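PDB 2R77: phosphatidylethanolamine-binding protein, putative from Plasmodium falciparum, which probably binds phosphatidylethanolamine and may regulate protein kinases. Local coordinates for residues A[142-154]-A[193-205]. Residues are numbered along the deposited sequence; the frame is centred on the assembly and turned at random.
Sequences TGLHRISFIISLI and NMKIVGYNWCQIE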
# COMPACT_ATOMS: atom_id res chain seq x y z
N THR A 142 17.57 -5.81 8.23
CA THR A 142 17.23 -6.02 6.82
C THR A 142 16.91 -4.68 6.11
O THR A 142 16.10 -4.64 5.16
CB THR A 142 16.06 -7.07 6.64
OG1 THR A 142 14.86 -6.56 7.24
CG2 THR A 142 16.45 -8.46 7.27
N GLY A 143 17.57 -3.62 6.58
CA GLY A 143 17.48 -2.30 5.98
C GLY A 143 16.14 -1.61 6.21
O GLY A 143 15.29 -2.09 6.97
N LEU A 144 15.98 -0.46 5.56
CA LEU A 144 14.76 0.35 5.65
C LEU A 144 13.73 -0.13 4.62
O LEU A 144 13.87 0.07 3.40
CB LEU A 144 15.11 1.82 5.38
CG LEU A 144 15.86 2.50 6.53
CD1 LEU A 144 16.54 3.77 6.03
CD2 LEU A 144 14.98 2.81 7.78
N HIS A 145 12.72 -0.87 5.09
CA HIS A 145 11.66 -1.32 4.20
C HIS A 145 10.76 -0.14 3.79
O HIS A 145 10.34 0.64 4.64
CB HIS A 145 10.83 -2.42 4.86
CG HIS A 145 11.60 -3.68 5.15
ND1 HIS A 145 11.04 -4.93 4.98
CD2 HIS A 145 12.84 -3.87 5.66
CE1 HIS A 145 11.95 -5.85 5.32
NE2 HIS A 145 13.04 -5.23 5.73
N ARG A 146 10.44 -0.06 2.50
CA ARG A 146 9.66 1.05 1.95
C ARG A 146 8.18 0.70 2.03
O ARG A 146 7.54 0.43 1.00
CB ARG A 146 10.12 1.36 0.52
CG ARG A 146 11.55 1.93 0.50
CD ARG A 146 12.17 1.86 -0.88
NE ARG A 146 12.59 0.50 -1.23
CZ ARG A 146 13.27 0.19 -2.33
NH1 ARG A 146 13.63 1.14 -3.21
NH2 ARG A 146 13.59 -1.08 -2.57
N ILE A 147 7.67 0.69 3.25
CA ILE A 147 6.27 0.31 3.51
C ILE A 147 5.35 1.26 2.72
O ILE A 147 5.40 2.48 2.88
CB ILE A 147 5.94 0.34 5.05
CG1 ILE A 147 6.81 -0.70 5.80
CG2 ILE A 147 4.47 0.03 5.30
CD1 ILE A 147 6.76 -2.11 5.21
N SER A 148 4.53 0.66 1.86
CA SER A 148 3.83 1.36 0.78
C SER A 148 2.32 1.30 0.88
O SER A 148 1.76 0.25 1.20
CB SER A 148 4.29 0.76 -0.55
OG SER A 148 5.63 1.16 -0.83
N PHE A 149 1.65 2.44 0.60
CA PHE A 149 0.20 2.48 0.54
C PHE A 149 -0.16 2.85 -0.88
O PHE A 149 0.21 3.94 -1.36
CB PHE A 149 -0.36 3.51 1.54
CG PHE A 149 -0.17 3.12 2.99
CD1 PHE A 149 -1.16 2.44 3.68
CD2 PHE A 149 1.03 3.41 3.64
CE1 PHE A 149 -0.99 2.10 5.02
CE2 PHE A 149 1.22 3.04 4.99
CZ PHE A 149 0.20 2.38 5.67
N ILE A 150 -0.80 1.93 -1.58
CA ILE A 150 -1.11 2.09 -3.00
C ILE A 150 -2.61 2.12 -3.14
O ILE A 150 -3.30 1.22 -2.65
CB ILE A 150 -0.51 0.95 -3.84
CG1 ILE A 150 1.03 0.87 -3.63
CG2 ILE A 150 -0.84 1.12 -5.33
CD1 ILE A 150 1.66 -0.39 -4.19
N ILE A 151 -3.13 3.13 -3.83
CA ILE A 151 -4.56 3.24 -4.09
C ILE A 151 -4.80 2.97 -5.57
O ILE A 151 -4.15 3.57 -6.43
CB ILE A 151 -5.07 4.67 -3.72
CG1 ILE A 151 -4.56 5.12 -2.34
CG2 ILE A 151 -6.58 4.72 -3.81
CD1 ILE A 151 -4.76 4.08 -1.22
N SER A 152 -5.75 2.08 -5.87
CA SER A 152 -6.14 1.83 -7.26
C SER A 152 -7.66 1.97 -7.40
O SER A 152 -8.36 2.07 -6.39
CB SER A 152 -5.65 0.46 -7.73
OG SER A 152 -6.34 -0.61 -7.10
N LEU A 153 -8.16 1.99 -8.64
CA LEU A 153 -9.60 2.16 -8.90
C LEU A 153 -10.23 0.92 -9.47
O LEU A 153 -9.73 0.36 -10.45
CB LEU A 153 -9.81 3.25 -9.94
CG LEU A 153 -9.92 4.69 -9.52
CD1 LEU A 153 -10.14 5.53 -10.77
CD2 LEU A 153 -11.08 4.83 -8.53
N ILE A 154 -11.34 0.49 -8.87
CA ILE A 154 -12.04 -0.70 -9.33
C ILE A 154 -13.52 -0.36 -9.56
O ILE A 154 -14.11 0.42 -8.81
CB ILE A 154 -11.87 -1.86 -8.30
CG1 ILE A 154 -12.27 -3.22 -8.88
CG2 ILE A 154 -12.59 -1.59 -7.00
CD1 ILE A 154 -11.90 -4.37 -7.97
N ASN A 193 -7.53 -4.60 -14.33
CA ASN A 193 -7.88 -3.37 -15.05
C ASN A 193 -8.19 -2.21 -14.11
O ASN A 193 -9.22 -1.54 -14.25
CB ASN A 193 -9.08 -3.60 -16.00
CG ASN A 193 -8.97 -4.87 -16.79
OD1 ASN A 193 -7.91 -5.18 -17.36
ND2 ASN A 193 -10.06 -5.63 -16.86
N MET A 194 -7.28 -2.01 -13.15
CA MET A 194 -7.37 -0.95 -12.15
C MET A 194 -6.27 0.07 -12.37
O MET A 194 -5.07 -0.25 -12.32
CB MET A 194 -7.21 -1.54 -10.73
CG MET A 194 -8.12 -2.67 -10.37
SD MET A 194 -8.10 -2.95 -8.58
CE MET A 194 -6.49 -3.71 -8.36
N LYS A 195 -6.66 1.32 -12.59
CA LYS A 195 -5.71 2.40 -12.63
C LYS A 195 -5.13 2.59 -11.23
O LYS A 195 -5.88 2.62 -10.26
CB LYS A 195 -6.41 3.69 -13.09
CG LYS A 195 -5.52 4.89 -13.24
CD LYS A 195 -6.28 6.17 -13.60
CE LYS A 195 -5.29 7.33 -13.76
NZ LYS A 195 -5.94 8.65 -14.06
N ILE A 196 -3.81 2.72 -11.15
CA ILE A 196 -3.18 3.16 -9.90
C ILE A 196 -3.30 4.68 -9.80
O ILE A 196 -2.87 5.42 -10.71
CB ILE A 196 -1.72 2.64 -9.75
CG1 ILE A 196 -1.75 1.11 -9.66
CG2 ILE A 196 -1.06 3.33 -8.56
CD1 ILE A 196 -0.41 0.41 -9.71
N VAL A 197 -3.94 5.16 -8.73
CA VAL A 197 -4.27 6.61 -8.62
C VAL A 197 -3.67 7.37 -7.45
O VAL A 197 -3.63 8.59 -7.45
CB VAL A 197 -5.83 6.87 -8.71
CG1 VAL A 197 -6.40 6.39 -10.06
CG2 VAL A 197 -6.56 6.21 -7.57
N GLY A 198 -3.15 6.67 -6.44
CA GLY A 198 -2.54 7.37 -5.30
C GLY A 198 -1.46 6.53 -4.64
O GLY A 198 -1.46 5.29 -4.76
N TYR A 199 -0.54 7.20 -3.97
CA TYR A 199 0.56 6.48 -3.33
C TYR A 199 1.21 7.28 -2.23
O TYR A 199 1.44 8.49 -2.35
CB TYR A 199 1.61 6.16 -4.39
CG TYR A 199 2.80 5.41 -3.86
CD1 TYR A 199 2.72 4.03 -3.63
CD2 TYR A 199 4.00 6.07 -3.57
CE1 TYR A 199 3.82 3.29 -3.15
CE2 TYR A 199 5.11 5.35 -3.08
CZ TYR A 199 5.01 3.97 -2.88
OH TYR A 199 6.10 3.27 -2.40
N ASN A 200 1.51 6.59 -1.15
CA ASN A 200 2.36 7.17 -0.12
C ASN A 200 3.22 6.08 0.48
O ASN A 200 2.88 4.90 0.37
CB ASN A 200 1.53 7.88 0.96
CG ASN A 200 2.23 9.12 1.52
OD1 ASN A 200 3.48 9.23 1.53
ND2 ASN A 200 1.41 10.10 1.99
N TRP A 201 4.31 6.48 1.12
CA TRP A 201 5.22 5.50 1.72
C TRP A 201 6.02 6.06 2.87
O TRP A 201 6.10 7.26 3.05
CB TRP A 201 6.17 4.91 0.66
CG TRP A 201 7.31 5.83 0.23
CD1 TRP A 201 8.66 5.66 0.51
CD2 TRP A 201 7.21 7.01 -0.58
NE1 TRP A 201 9.39 6.70 -0.07
CE2 TRP A 201 8.53 7.53 -0.75
CE3 TRP A 201 6.13 7.69 -1.19
CZ2 TRP A 201 8.79 8.70 -1.50
CZ3 TRP A 201 6.41 8.87 -1.95
CH2 TRP A 201 7.73 9.34 -2.09
N CYS A 202 6.57 5.15 3.67
CA CYS A 202 7.52 5.55 4.72
C CYS A 202 8.60 4.48 4.70
O CYS A 202 8.53 3.53 3.91
CB CYS A 202 6.84 5.63 6.10
SG CYS A 202 6.05 4.01 6.59
N GLN A 203 9.62 4.65 5.54
CA GLN A 203 10.70 3.67 5.63
C GLN A 203 10.84 3.21 7.08
O GLN A 203 10.89 4.02 7.99
CB GLN A 203 12.01 4.27 5.14
CG GLN A 203 11.95 4.61 3.67
CD GLN A 203 13.27 5.14 3.16
OE1 GLN A 203 14.17 4.37 2.82
NE2 GLN A 203 13.40 6.46 3.12
N ILE A 204 10.83 1.90 7.29
CA ILE A 204 10.91 1.33 8.62
C ILE A 204 11.97 0.23 8.65
O ILE A 204 11.98 -0.63 7.76
CB ILE A 204 9.51 0.75 9.06
CG1 ILE A 204 8.42 1.82 8.94
CG2 ILE A 204 9.57 0.20 10.50
CD1 ILE A 204 7.00 1.32 9.29
N GLU A 205 12.86 0.27 9.65
CA GLU A 205 13.85 -0.81 9.81
C GLU A 205 13.58 -1.64 11.07
O GLU A 205 12.81 -1.22 11.95
CB GLU A 205 15.29 -0.28 9.81
CG GLU A 205 15.66 0.63 10.98
CD GLU A 205 16.98 1.32 10.77
OE1 GLU A 205 17.77 0.89 9.89
OE2 GLU A 205 17.22 2.32 11.47
OXT GLU A 205 14.14 -2.74 11.20
O HOH W 1 15.71 -3.82 9.11
O HOH W 2 -9.46 2.05 -13.23
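The Tyr199 ring meets Ile150 at its edge, with Ile150 CG1 in the ring plane and 3.6 Å from Tyr199 CD1. Ser148 OG also lies at this edge, near the plane, and accepts a hydrogen bond from Tyr199 OH at 2.7 Å. Tyr199 CG stands anti to the backbone N (chi1 -180°), which lays the ring along residues 148-150. Ser148 OG in turn donates to Arg146 O, so the serine hydroxyl relays between the tyrosine and the inverse gamma turn centred on Arg146. Phe35 packs edge-to-face with Tyr199. The Phe149 ring has Asn200 O at its edge, near its plane. At the His145 ring, Thr142 CB and Gly143 O sit at the edge, in plane; NE2 donates to Thr142 OG1 and ND1 bonds Asp92.

The backbones run antiparallel. Phe149 and Asn200 form a hydrogen-bonded pair, with Phe149 N to Asn200 O at 2.8 Å. Ile151 O takes two donors from the same face of its plane: Val197 N at 2.8 Å and Gly198 N at 3.3 Å. Beyond them, Met194 SD comes within 3.3 Å of Ser152 OG, a buried hydroxyl without a hydrogen-bonding partner.

Strand 148-155 also pairs with strand 84-95, and 196-201 is an edge strand of this five-stranded antiparallel sheet. The double acceptance at Ile151 marks a classic beta bulge in the central sheet of the PEBP fold.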